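PDB 5OI9: STIL N-terminal domain-containing protein from Trichoplax adhaerens, which probably takes part in centriole assembly, as other STIL proteins do by binding CEP85 and activating PLK4; this chain holds its N-terminal domain. Local coordinates for residues A[160-165]-A[272-277]; A[152-157]-A[279-284]; A[70-75]-A[108-113]; A[325-330]-A[346-351]. All blocks are in the same frame, centred on the assembly; numbering follows the deposited sequence.

Contact 1 of 4, residues A[160-165]-A[272-277]; sequences VDIKDM and VWSACM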
loop_
_atom_site.group_PDB
_atom_site.type_symbol
_atom_site.label_atom_id
_atom_site.label_comp_id
_atom_site.label_asym_id
_atom_site.label_seq_id
_atom_site.Cartn_x
_atom_site.Cartn_y
_atom_site.Cartn_z
ATOM N N VAL A 160 1.984 -7.403 7.721
ATOM C CA VAL A 160 2.303 -6.216 6.938
ATOM C C VAL A 160 1.783 -6.388 5.521
ATOM O O VAL A 160 2.011 -7.420 4.877
ATOM C CB VAL A 160 3.816 -5.953 6.955
ATOM C CG1 VAL A 160 4.185 -4.907 5.916
ATOM C CG2 VAL A 160 4.262 -5.509 8.343
ATOM N N ASP A 161 1.069 -5.375 5.030
ATOM C CA ASP A 161 0.466 -5.397 3.703
ATOM C C ASP A 161 0.764 -4.073 3.016
ATOM O O ASP A 161 0.427 -3.009 3.545
ATOM C CB ASP A 161 -1.046 -5.636 3.792
ATOM C CG ASP A 161 -1.665 -6.025 2.458
ATOM O OD1 ASP A 161 -1.121 -5.650 1.397
ATOM O OD2 ASP A 161 -2.708 -6.713 2.473
ATOM N N ILE A 162 1.392 -4.141 1.838
ATOM C CA ILE A 162 1.691 -2.929 1.080
ATOM C C ILE A 162 0.412 -2.184 0.725
ATOM O O ILE A 162 0.412 -0.953 0.608
ATOM C CB ILE A 162 2.512 -3.274 -0.179
ATOM C CG1 ILE A 162 3.764 -4.064 0.200
ATOM C CG2 ILE A 162 2.905 -2.014 -0.933
ATOM C CD1 ILE A 162 4.634 -4.424 -0.984
ATOM N N LYS A 163 -0.701 -2.908 0.564
ATOM C CA LYS A 163 -1.973 -2.269 0.246
ATOM C C LYS A 163 -2.446 -1.336 1.354
ATOM O O LYS A 163 -3.240 -0.427 1.088
ATOM C CB LYS A 163 -3.043 -3.328 -0.033
ATOM C CG LYS A 163 -2.764 -4.188 -1.256
ATOM C CD LYS A 163 -3.894 -5.179 -1.511
ATOM C CE LYS A 163 -3.959 -6.246 -0.431
ATOM N NZ LYS A 163 -2.735 -7.097 -0.416
ATOM N N ASP A 164 -1.978 -1.534 2.588
ATOM C CA ASP A 164 -2.333 -0.637 3.681
ATOM C C ASP A 164 -1.612 0.702 3.602
ATOM O O ASP A 164 -1.924 1.598 4.392
ATOM C CB ASP A 164 -2.024 -1.294 5.029
ATOM C CG ASP A 164 -2.839 -2.547 5.271
ATOM O OD1 ASP A 164 -3.998 -2.603 4.809
ATOM O OD2 ASP A 164 -2.323 -3.474 5.930
HETATM N N MSE A 165 -0.662 0.853 2.683
HETATM C CA MSE A 165 0.153 2.063 2.592
HETATM C C MSE A 165 -0.403 3.099 1.617
HETATM O O MSE A 165 0.173 4.169 1.458
HETATM C CB MSE A 165 1.583 1.709 2.178
HETATM C CG MSE A 165 2.251 0.726 3.107
HETATM SE SE MSE A 165 2.280 1.422 4.917
HETATM C CE MSE A 165 2.207 -0.283 5.859
ATOM N N VAL A 272 9.698 -3.307 2.454
ATOM C CA VAL A 272 10.550 -2.991 3.597
ATOM C C VAL A 272 10.089 -1.700 4.261
ATOM O O VAL A 272 9.921 -1.636 5.485
ATOM C CB VAL A 272 12.023 -2.904 3.159
ATOM C CG1 VAL A 272 12.899 -2.479 4.329
ATOM C CG2 VAL A 272 12.485 -4.237 2.592
ATOM N N TRP A 273 9.890 -0.651 3.461
ATOM C CA TRP A 273 9.339 0.596 3.979
ATOM C C TRP A 273 7.984 0.368 4.637
ATOM O O TRP A 273 7.680 0.972 5.672
ATOM C CB TRP A 273 9.228 1.613 2.846
ATOM C CG TRP A 273 8.598 2.918 3.222
ATOM C CD1 TRP A 273 9.224 4.015 3.738
ATOM C CD2 TRP A 273 7.217 3.275 3.080
ATOM N NE1 TRP A 273 8.318 5.029 3.937
ATOM C CE2 TRP A 273 7.079 4.601 3.538
ATOM C CE3 TRP A 273 6.084 2.603 2.612
ATOM C CZ2 TRP A 273 5.854 5.267 3.541
ATOM C CZ3 TRP A 273 4.868 3.265 2.619
ATOM C CH2 TRP A 273 4.763 4.582 3.082
ATOM N N SER A 274 7.164 -0.515 4.058
ATOM C CA SER A 274 5.848 -0.792 4.625
ATOM C C SER A 274 5.964 -1.421 6.007
ATOM O O SER A 274 5.189 -1.094 6.914
ATOM C CB SER A 274 5.053 -1.698 3.687
ATOM O OG SER A 274 4.860 -1.082 2.423
ATOM N N ALA A 275 6.931 -2.326 6.187
ATOM C CA ALA A 275 7.149 -2.917 7.503
ATOM C C ALA A 275 7.637 -1.872 8.500
ATOM O O ALA A 275 7.194 -1.857 9.655
ATOM C CB ALA A 275 8.138 -4.075 7.398
ATOM N N CYS A 276 8.538 -0.985 8.068
ATOM C CA CYS A 276 9.012 0.089 8.939
ATOM C C CYS A 276 7.864 0.986 9.384
ATOM O O CYS A 276 7.739 1.312 10.571
ATOM C CB CYS A 276 10.082 0.915 8.224
ATOM S SG CYS A 276 11.601 0.019 7.836
HETATM N N MSE A 277 7.019 1.403 8.442
HETATM C CA MSE A 277 5.871 2.252 8.747
HETATM C C MSE A 277 4.926 1.573 9.721
HETATM O O MSE A 277 4.462 2.178 10.689
HETATM C CB MSE A 277 5.118 2.613 7.467
HETATM C CG MSE A 277 5.904 3.516 6.547
HETATM SE SE MSE A 277 6.313 5.222 7.383
HETATM C CE MSE A 277 4.571 6.046 7.141
#
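The loop V160–M165, with a single 3-10 turn at 162–164, comes nearest the helix segment V272–M277 at two points: the CA atoms of V160 and A275 lie 5.9 Å apart, and so do those of I162 and S274. V160 lays its two methyls against the helix backbone, CG1 standing 3.8 Å from A275 N and CG2 facing the A275 methyl. I162 follows with CG1 beside S274 OG, a hydroxyl already taken up by its hydrogen bond to P270 O one turn back.

M165, a selenomethionine, and S274 have the largest shares of the contact. In M165 CG is anti to the carbonyl carbon and the chain bends once, at chi2 (-58°), which curls it round S274. CG comes within 3.2 Å of S274 OG, while the terminal CE sits 3.3 Å from S274 O. M165 also makes an oblique Met-aromatic contact with W273: SE is 4.8 Å from the centroid of the six-membered ring and 48° off its normal. M165 CB touches the same ring at its edge, 3.7 Å from CZ3. The selenomethionine M277 covers one face of that indole with its CG and offers its CB to M165 SE, while W273 NE1 is bonded to A194 O.

The loop, which holds an Asx turn with D161 OD1 accepting from K163 N, links helix 139-155 to strand 167-176 and packs here on helix 270-281. Another side of that helix lies on strand 256-264 through A275 and C276, and M165 also meets L153 of helix 139-155.

Contact 2 of 4, residues A[152-157]-A[279-284]; sequences NLKLSC and YLYSQR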
loop_
_atom_site.group_PDB
_atom_site.type_symbol
_atom_site.label_atom_id
_atom_site.label_comp_id
_atom_site.label_asym_id
_atom_site.label_seq_id
_atom_site.Cartn_x
_atom_site.Cartn_y
_atom_site.Cartn_z
ATOM N N ASN A 152 -5.965 2.687 10.407
ATOM C CA ASN A 152 -5.747 1.262 10.189
ATOM C C ASN A 152 -4.316 0.866 10.524
ATOM O O ASN A 152 -4.083 -0.198 11.105
ATOM C CB ASN A 152 -6.079 0.882 8.746
ATOM C CG ASN A 152 -5.760 -0.575 8.445
ATOM O OD1 ASN A 152 -6.431 -1.483 8.935
ATOM N ND2 ASN A 152 -4.728 -0.804 7.640
ATOM N N LEU A 153 -3.342 1.712 10.176
ATOM C CA LEU A 153 -1.953 1.410 10.513
ATOM C C LEU A 153 -1.734 1.380 12.023
ATOM O O LEU A 153 -0.930 0.581 12.519
ATOM C CB LEU A 153 -1.016 2.423 9.858
ATOM C CG LEU A 153 -0.870 2.340 8.336
ATOM C CD1 LEU A 153 0.166 3.342 7.847
ATOM C CD2 LEU A 153 -0.495 0.927 7.913
ATOM N N LYS A 154 -2.440 2.233 12.767
ATOM C CA LYS A 154 -2.276 2.257 14.218
ATOM C C LYS A 154 -2.918 1.048 14.885
ATOM O O LYS A 154 -2.410 0.562 15.904
ATOM C CB LYS A 154 -2.869 3.540 14.802
ATOM C CG LYS A 154 -2.159 4.820 14.394
ATOM C CD LYS A 154 -2.934 6.049 14.863
ATOM C CE LYS A 154 -2.271 7.328 14.383
ATOM N NZ LYS A 154 -2.994 8.532 14.863
ATOM N N LEU A 155 -4.020 0.542 14.331
ATOM C CA LEU A 155 -4.854 -0.423 15.034
ATOM C C LEU A 155 -4.853 -1.820 14.427
ATOM O O LEU A 155 -5.387 -2.742 15.055
ATOM C CB LEU A 155 -6.303 0.086 15.105
ATOM C CG LEU A 155 -6.504 1.402 15.861
ATOM C CD1 LEU A 155 -7.960 1.851 15.798
ATOM C CD2 LEU A 155 -6.045 1.262 17.302
ATOM N N SER A 156 -4.281 -2.008 13.241
ATOM C CA SER A 156 -4.316 -3.315 12.598
ATOM C C SER A 156 -3.521 -4.341 13.396
ATOM O O SER A 156 -2.485 -4.027 13.988
ATOM C CB SER A 156 -3.760 -3.228 11.178
ATOM O OG SER A 156 -3.679 -4.511 10.585
ATOM N N CYS A 157 -4.016 -5.579 13.404
ATOM C CA CYS A 157 -3.324 -6.704 14.021
ATOM C C CYS A 157 -2.836 -7.719 12.993
ATOM O O CYS A 157 -2.379 -8.801 13.376
ATOM C CB CYS A 157 -4.236 -7.398 15.038
ATOM S SG CYS A 157 -4.766 -6.376 16.435
ATOM N N TYR A 279 5.632 -0.755 11.873
ATOM C CA TYR A 279 6.241 -0.790 13.202
ATOM C C TYR A 279 6.144 0.567 13.890
ATOM O O TYR A 279 5.829 0.644 15.084
ATOM C CB TYR A 279 7.699 -1.240 13.093
ATOM C CG TYR A 279 8.448 -1.282 14.408
ATOM C CD1 TYR A 279 8.208 -2.288 15.338
ATOM C CD2 TYR A 279 9.409 -0.326 14.712
ATOM C CE1 TYR A 279 8.897 -2.336 16.537
ATOM C CE2 TYR A 279 10.106 -0.367 15.908
ATOM C CZ TYR A 279 9.845 -1.371 16.818
ATOM O OH TYR A 279 10.532 -1.410 18.012
ATOM N N LEU A 280 6.401 1.647 13.152
ATOM C CA LEU A 280 6.362 2.979 13.750
ATOM C C LEU A 280 4.946 3.376 14.152
ATOM O O LEU A 280 4.746 4.008 15.197
ATOM C CB LEU A 280 6.939 4.008 12.781
ATOM C CG LEU A 280 8.434 3.894 12.500
ATOM C CD1 LEU A 280 8.890 5.014 11.590
ATOM C CD2 LEU A 280 9.206 3.907 13.806
ATOM N N TYR A 281 3.952 3.019 13.337
ATOM C CA TYR A 281 2.591 3.486 13.577
ATOM C C TYR A 281 1.844 2.648 14.605
ATOM O O TYR A 281 0.981 3.179 15.313
ATOM C CB TYR A 281 1.801 3.497 12.268
ATOM C CG TYR A 281 1.795 4.834 11.571
ATOM C CD1 TYR A 281 0.888 5.821 11.932
ATOM C CD2 TYR A 281 2.691 5.112 10.551
ATOM C CE1 TYR A 281 0.877 7.049 11.298
ATOM C CE2 TYR A 281 2.686 6.335 9.912
ATOM C CZ TYR A 281 1.777 7.298 10.286
ATOM O OH TYR A 281 1.774 8.516 9.646
ATOM N N SER A 282 2.148 1.353 14.698
ATOM C CA SER A 282 1.307 0.435 15.457
ATOM C C SER A 282 1.203 0.847 16.919
ATOM O O SER A 282 2.212 1.036 17.603
ATOM C CB SER A 282 1.853 -0.988 15.356
ATOM O OG SER A 282 1.040 -1.888 16.095
ATOM N N GLN A 283 -0.031 0.986 17.395
ATOM C CA GLN A 283 -0.299 1.152 18.814
ATOM C C GLN A 283 -0.698 -0.158 19.480
ATOM O O GLN A 283 -1.024 -0.162 20.672
ATOM C CB GLN A 283 -1.379 2.219 19.026
ATOM C CG GLN A 283 -0.932 3.610 18.594
ATOM C CD GLN A 283 -2.027 4.651 18.718
ATOM O OE1 GLN A 283 -3.077 4.401 19.310
ATOM N NE2 GLN A 283 -1.787 5.831 18.155
ATOM N N ARG A 284 -0.689 -1.267 18.735
ATOM C CA ARG A 284 -0.818 -2.590 19.328
ATOM C C ARG A 284 0.481 -3.057 19.970
ATOM O O ARG A 284 0.451 -3.960 20.812
ATOM C CB ARG A 284 -1.256 -3.610 18.273
ATOM C CG ARG A 284 -2.535 -3.245 17.531
ATOM C CD ARG A 284 -3.687 -3.021 18.494
ATOM N NE ARG A 284 -4.960 -2.898 17.791
ATOM C CZ ARG A 284 -6.105 -2.559 18.372
ATOM N NH1 ARG A 284 -6.142 -2.302 19.672
ATOM N NH2 ARG A 284 -7.214 -2.473 17.652
HETATM O O HOH W 1 -3.046 8.198 17.466
HETATM O O HOH W 2 -0.006 -4.362 15.310
#
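The Y281 ring has L153 over one face, CD1 standing 4.1 Å above the plane toward the rim, and K154 CG at its edge. The R284 guanidinium is treated likewise: L155 CD2 lies over its centre, 3.9 Å above the plane, while L155 O meets it at the edge, in plane. That carbonyl takes a hydrogen bond from R284 NE at 2.8 Å, approached from above the carbonyl plane, and a weak one from NH2. The bend in R284 at chi2 (-56°) turns the guanidinium back over the end of helix 139-155, where its charge would probably suit the carbonyl end of the helix, L155 O being the oxygen it grips.

One residue earlier, Q283 N donates to K154 O at 2.8 Å, nearly straight (163°) and on a lone pair. The K154 and Q283 side chains run side by side in the same direction, CD of the lysine 3.5 Å from NE2 of the glutamine, and a water accepts from both K154 NZ and Q283 NE2. With an alanine here in place of K154, the Q283 amide is likely to lose the chain it lies along and its water-shared partner, and to turn more freely. An ST turn at S282, whose OG accepts from R284 N, shapes the exit, and a second water joins that OG to S156 O.

The contact thus brings together the C-terminal ends of helices 139-155 and 270-281, with Y281 OH bonded to S319 O and Y279 packed on strand 256-264.

Contact 3 of 4, residues A[70-75]-A[108-113]; sequences KFFLLG and HVPTAV
F72 lies between H108 and P110. The proline ring crosses the F72 side chain at about a right angle and makes a CH-pi contact, its CG 4.0 Å from the centroid and only 8° off the ring normal. The imidazole stands on the opposite side and well to one end: the two aromatic planes are 18° apart and their centroids 4.7 Å, yet they are slid so far that they barely overlap. What meets the H108 face is one corner of the phenyl, with F72 CE2 3.4 Å from H108 NE2. H108 O adds a contact in the plane of the F72 ring, 3.5 Å from CZ. H108 reaches across because its CG is anti to the backbone N (chi1 -177°), and its CD2 also passes K70 CB at 4.2 Å. Cutting F72 back to an alanine is likely to leave P110 and the H108 face without the ring between them and open a gap there.

Further out, K70 NZ turns off to S123 OG, and T111 OG1 is hydrogen-bonded to D93 OD1, just after the proline. P110 itself also packs on D93 and I119.

Strand 69-79 is hydrogen-bonded between strands 85-97 and 118-126, and strand 108-109 pairs with 85-97 as well. F72 thus packs on one side of the sheet, with I119 beside it, while F71, directed away from the contact, packs edge-to-face with F92 and touches A55 and L58 of helix 45-61.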
loop_
_atom_site.group_PDB
_atom_site.type_symbol
_atom_site.label_atom_id
_atom_site.label_comp_id
_atom_site.label_asym_id
_atom_site.label_seq_id
_atom_site.Cartn_x
_atom_site.Cartn_y
_atom_site.Cartn_z
ATOM N N LYS A 70 -22.606 4.578 -5.141
ATOM C CA LYS A 70 -21.408 4.164 -4.415
ATOM C C LYS A 70 -21.155 2.690 -4.699
ATOM O O LYS A 70 -21.935 1.829 -4.275
ATOM C CB LYS A 70 -21.569 4.402 -2.915
ATOM C CG LYS A 70 -21.806 5.846 -2.527
ATOM C CD LYS A 70 -20.571 6.697 -2.755
ATOM C CE LYS A 70 -20.735 8.075 -2.135
ATOM N NZ LYS A 70 -19.484 8.876 -2.244
ATOM N N PHE A 71 -20.064 2.398 -5.406
ATOM C CA PHE A 71 -19.680 1.018 -5.677
ATOM C C PHE A 71 -18.236 0.770 -5.262
ATOM O O PHE A 71 -17.607 1.624 -4.629
ATOM C CB PHE A 71 -19.840 0.676 -7.163
ATOM C CG PHE A 71 -21.225 0.887 -7.697
ATOM C CD1 PHE A 71 -22.289 0.132 -7.231
ATOM C CD2 PHE A 71 -21.459 1.823 -8.692
ATOM C CE1 PHE A 71 -23.564 0.319 -7.731
ATOM C CE2 PHE A 71 -22.731 2.014 -9.200
ATOM C CZ PHE A 71 -23.785 1.262 -8.719
ATOM N N PHE A 72 -17.702 -0.393 -5.628
ATOM C CA PHE A 72 -16.294 -0.703 -5.439
ATOM C C PHE A 72 -15.710 -1.227 -6.740
ATOM O O PHE A 72 -16.377 -1.948 -7.488
ATOM C CB PHE A 72 -16.078 -1.748 -4.326
ATOM C CG PHE A 72 -16.477 -1.277 -2.959
ATOM C CD1 PHE A 72 -15.647 -0.441 -2.230
ATOM C CD2 PHE A 72 -17.679 -1.676 -2.396
ATOM C CE1 PHE A 72 -16.010 -0.005 -0.968
ATOM C CE2 PHE A 72 -18.048 -1.244 -1.135
ATOM C CZ PHE A 72 -17.212 -0.408 -0.420
ATOM N N LEU A 73 -14.469 -0.844 -7.012
ATOM C CA LEU A 73 -13.624 -1.555 -7.954
ATOM C C LEU A 73 -12.615 -2.376 -7.161
ATOM O O LEU A 73 -12.197 -1.986 -6.068
ATOM C CB LEU A 73 -12.908 -0.592 -8.903
ATOM C CG LEU A 73 -13.798 0.186 -9.879
ATOM C CD1 LEU A 73 -12.966 1.069 -10.792
ATOM C CD2 LEU A 73 -14.662 -0.764 -10.698
ATOM N N LEU A 74 -12.252 -3.534 -7.697
ATOM C CA LEU A 74 -11.304 -4.425 -7.046
ATOM C C LEU A 74 -10.082 -4.578 -7.935
ATOM O O LEU A 74 -10.213 -4.815 -9.141
ATOM C CB LEU A 74 -11.928 -5.792 -6.750
ATOM C CG LEU A 74 -13.182 -5.773 -5.876
ATOM C CD1 LEU A 74 -13.606 -7.185 -5.513
ATOM C CD2 LEU A 74 -12.959 -4.935 -4.626
ATOM N N GLY A 75 -8.900 -4.441 -7.337
ATOM C CA GLY A 75 -7.658 -4.525 -8.074
ATOM C C GLY A 75 -6.631 -5.359 -7.337
ATOM O O GLY A 75 -6.873 -5.853 -6.234
ATOM N N HIS A 108 -21.400 0.026 4.075
ATOM C CA HIS A 108 -21.252 -0.379 2.682
ATOM C C HIS A 108 -19.884 -1.028 2.505
ATOM O O HIS A 108 -18.854 -0.367 2.678
ATOM C CB HIS A 108 -21.412 0.836 1.764
ATOM C CG HIS A 108 -21.340 0.519 0.302
ATOM N ND1 HIS A 108 -22.176 -0.392 -0.307
ATOM C CD2 HIS A 108 -20.545 1.013 -0.676
ATOM C CE1 HIS A 108 -21.890 -0.455 -1.596
ATOM N NE2 HIS A 108 -20.904 0.388 -1.846
ATOM N N VAL A 109 -19.873 -2.315 2.170
ATOM C CA VAL A 109 -18.638 -3.097 2.091
ATOM C C VAL A 109 -18.665 -3.959 0.838
ATOM O O VAL A 109 -19.734 -4.220 0.268
ATOM C CB VAL A 109 -18.441 -3.986 3.339
ATOM C CG1 VAL A 109 -18.239 -3.133 4.583
ATOM C CG2 VAL A 109 -19.621 -4.935 3.511
ATOM N N PRO A 110 -17.495 -4.411 0.377
ATOM C CA PRO A 110 -17.458 -5.291 -0.799
ATOM C C PRO A 110 -18.181 -6.608 -0.552
ATOM O O PRO A 110 -18.436 -7.011 0.585
ATOM C CB PRO A 110 -15.959 -5.517 -1.030
ATOM C CG PRO A 110 -15.298 -4.346 -0.404
ATOM C CD PRO A 110 -16.141 -3.994 0.787
ATOM N N THR A 111 -18.506 -7.287 -1.656
ATOM C CA THR A 111 -19.236 -8.550 -1.577
ATOM C C THR A 111 -18.430 -9.606 -0.831
ATOM O O THR A 111 -18.854 -10.106 0.217
ATOM C CB THR A 111 -19.591 -9.040 -2.983
ATOM O OG1 THR A 111 -20.573 -8.172 -3.563
ATOM C CG2 THR A 111 -20.140 -10.461 -2.932
ATOM N N ALA A 112 -17.261 -9.959 -1.360
ATOM C CA ALA A 112 -16.400 -10.971 -0.755
ATOM C C ALA A 112 -14.959 -10.501 -0.878
ATOM O O ALA A 112 -14.383 -10.533 -1.970
ATOM C CB ALA A 112 -16.595 -12.335 -1.417
ATOM N N VAL A 113 -14.378 -10.063 0.238
ATOM C CA VAL A 113 -13.013 -9.550 0.227
ATOM C C VAL A 113 -12.044 -10.712 0.052
ATOM O O VAL A 113 -11.974 -11.616 0.893
ATOM C CB VAL A 113 -12.711 -8.763 1.508
ATOM C CG1 VAL A 113 -11.302 -8.192 1.457
ATOM C CG2 VAL A 113 -13.737 -7.658 1.704
#

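Contact 4 of 4, residues A[325-330]-A[346-351]; sequences CQASDD and LQLVPN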
loop_
_atom_site.group_PDB
_atom_site.type_symbol
_atom_site.label_atom_id
_atom_site.label_comp_id
_atom_site.label_asym_id
_atom_site.label_seq_id
_atom_site.Cartn_x
_atom_site.Cartn_y
_atom_site.Cartn_z
ATOM N N CYS A 325 -2.422 13.279 -5.091
ATOM C CA CYS A 325 -2.700 13.945 -6.361
ATOM C C CYS A 325 -3.793 13.186 -7.094
ATOM O O CYS A 325 -4.255 12.142 -6.619
ATOM C CB CYS A 325 -1.455 14.039 -7.241
ATOM S SG CYS A 325 -1.068 12.534 -8.149
ATOM N N GLN A 326 -4.216 13.696 -8.248
ATOM C CA GLN A 326 -5.237 13.024 -9.029
ATOM C C GLN A 326 -4.833 13.007 -10.494
ATOM O O GLN A 326 -3.986 13.786 -10.943
ATOM C CB GLN A 326 -6.606 13.691 -8.868
ATOM C CG GLN A 326 -6.687 15.079 -9.467
ATOM C CD GLN A 326 -8.114 15.564 -9.619
ATOM O OE1 GLN A 326 -8.855 15.669 -8.641
ATOM N NE2 GLN A 326 -8.512 15.854 -10.854
ATOM N N ALA A 327 -5.452 12.091 -11.233
ATOM C CA ALA A 327 -5.302 12.005 -12.675
ATOM C C ALA A 327 -6.654 11.645 -13.270
ATOM O O ALA A 327 -7.487 11.015 -12.615
ATOM C CB ALA A 327 -4.242 10.972 -13.079
ATOM N N SER A 328 -6.876 12.065 -14.511
ATOM C CA SER A 328 -8.164 11.830 -15.141
ATOM C C SER A 328 -7.984 11.678 -16.642
ATOM O O SER A 328 -7.033 12.200 -17.231
ATOM C CB SER A 328 -9.161 12.957 -14.839
ATOM O OG SER A 328 -8.674 14.207 -15.288
ATOM N N ASP A 329 -8.915 10.948 -17.248
ATOM C CA ASP A 329 -8.933 10.753 -18.686
ATOM C C ASP A 329 -10.340 10.336 -19.086
ATOM O O ASP A 329 -11.094 9.790 -18.277
ATOM C CB ASP A 329 -7.897 9.708 -19.119
ATOM C CG ASP A 329 -7.622 9.734 -20.611
ATOM O OD1 ASP A 329 -8.343 10.443 -21.346
ATOM O OD2 ASP A 329 -6.673 9.047 -21.048
ATOM N N ASP A 330 -10.689 10.618 -20.336
ATOM C CA ASP A 330 -11.973 10.209 -20.878
ATOM C C ASP A 330 -11.839 8.873 -21.596
ATOM O O ASP A 330 -10.788 8.549 -22.158
ATOM C CB ASP A 330 -12.518 11.257 -21.848
ATOM C CG ASP A 330 -12.792 12.588 -21.180
ATOM O OD1 ASP A 330 -13.250 12.595 -20.019
ATOM O OD2 ASP A 330 -12.553 13.633 -21.823
ATOM N N LEU A 346 -3.580 5.304 -16.057
ATOM C CA LEU A 346 -3.411 6.598 -15.412
ATOM C C LEU A 346 -2.087 6.618 -14.663
ATOM O O LEU A 346 -1.705 5.626 -14.033
ATOM C CB LEU A 346 -4.564 6.895 -14.448
ATOM C CG LEU A 346 -5.937 7.112 -15.084
ATOM C CD1 LEU A 346 -7.029 7.176 -14.026
ATOM C CD2 LEU A 346 -5.928 8.380 -15.928
ATOM N N GLN A 347 -1.392 7.750 -14.741
ATOM C CA GLN A 347 -0.111 7.951 -14.076
ATOM C C GLN A 347 -0.293 8.959 -12.950
ATOM O O GLN A 347 -0.820 10.055 -13.173
ATOM C CB GLN A 347 0.942 8.452 -15.070
ATOM C CG GLN A 347 1.149 7.545 -16.276
ATOM C CD GLN A 347 2.025 6.346 -15.965
ATOM O OE1 GLN A 347 3.252 6.451 -15.936
ATOM N NE2 GLN A 347 1.399 5.197 -15.736
ATOM N N LEU A 348 0.127 8.588 -11.744
ATOM C CA LEU A 348 -0.022 9.449 -10.574
ATOM C C LEU A 348 1.346 9.639 -9.933
ATOM O O LEU A 348 1.932 8.684 -9.414
ATOM C CB LEU A 348 -1.021 8.859 -9.568
ATOM C CG LEU A 348 -2.511 8.843 -9.943
ATOM C CD1 LEU A 348 -2.827 7.762 -10.968
ATOM C CD2 LEU A 348 -3.402 8.672 -8.718
ATOM N N VAL A 349 1.856 10.867 -9.982
ATOM C CA VAL A 349 3.088 11.241 -9.291
ATOM C C VAL A 349 2.715 12.276 -8.235
ATOM O O VAL A 349 2.831 13.486 -8.480
ATOM C CB VAL A 349 4.152 11.771 -10.266
ATOM C CG1 VAL A 349 5.452 12.074 -9.533
ATOM C CG2 VAL A 349 4.396 10.768 -11.386
ATOM N N PRO A 350 2.254 11.850 -7.065
ATOM C CA PRO A 350 1.742 12.798 -6.073
ATOM C C PRO A 350 2.862 13.458 -5.283
ATOM O O PRO A 350 3.972 12.937 -5.168
ATOM C CB PRO A 350 0.881 11.913 -5.166
ATOM C CG PRO A 350 1.542 10.578 -5.229
ATOM C CD PRO A 350 2.140 10.453 -6.610
ATOM N N ASN A 351 2.548 14.631 -4.728
ATOM C CA ASN A 351 3.490 15.322 -3.857
ATOM C C ASN A 351 2.753 15.939 -2.673
ATOM O O ASN A 351 1.531 15.820 -2.533
ATOM C CB ASN A 351 4.312 16.377 -4.620
ATOM C CG ASN A 351 3.477 17.537 -5.144
ATOM O OD1 ASN A 351 2.281 17.646 -4.878
ATOM N ND2 ASN A 351 4.124 18.422 -5.896
#
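C325 begins the contact with its sulfur pressed against P350: SG lies 3.5 Å from P350 CA and 3.6 Å from P350 CB. The thiol takes the crowded position between the backbone N and the carbonyl carbon (chi1 81°), and from there SG also meets L348 CB at 3.9 Å. Two residues on, A327 turns back in, and its methyl meets three residues: CB is 3.5 Å from Q347 O and 4.1 Å from L348 CD1, with L346 CD2 close by on the other flank. At S328 only the backbone takes part, its carbonyl carbon lying against the same L346 methyl. D329 faces in again, and its CB closes on L346 CD2 at 4.0 Å.

The two strand segments run antiparallel, 164° between their directions, but their axes come no closer than 6.6 Å and no hydrogen bond joins them. Side chains fill the interval instead. N356 adds to this, its ND2 bonded to Q347 O and weakly to Q326 O, while its OD1 accepts from V349 N.

Each strand has its backbone partner in a different strand: 322-334 pairs with 180-192, and 343-348 with 39-44. They are end strands in the chain of pairings of a mixed sheet that is curled or branched, and they meet here through side chains. L346 and L348 reach on to S187 of strand 180-192, and L348 touches V189 of the same strand as well.

In the fold
Contact 1 is the most deeply buried, centred about 6 Å from the centre of the chain; the others are partly buried, contact 2 about 14 Å and contacts 3 and 4 each about 17 Å from that centre. Contacts 1 and 2 both use helix 270-281 and touch through M165 and L153, contact 1 nested along the chain inside the loop that contact 2 closes. Contacts 3 and 4 reach the same mixed sheet, with centres about 22 Å apart. The chemistry follows the place: apolar and selenium packing in contact 1, hydrogen bonds and waters at the helix ends in contact 2, ring packing in contact 3, and apolar side chains between two end strands, with no hydrogen bond across, in contact 4.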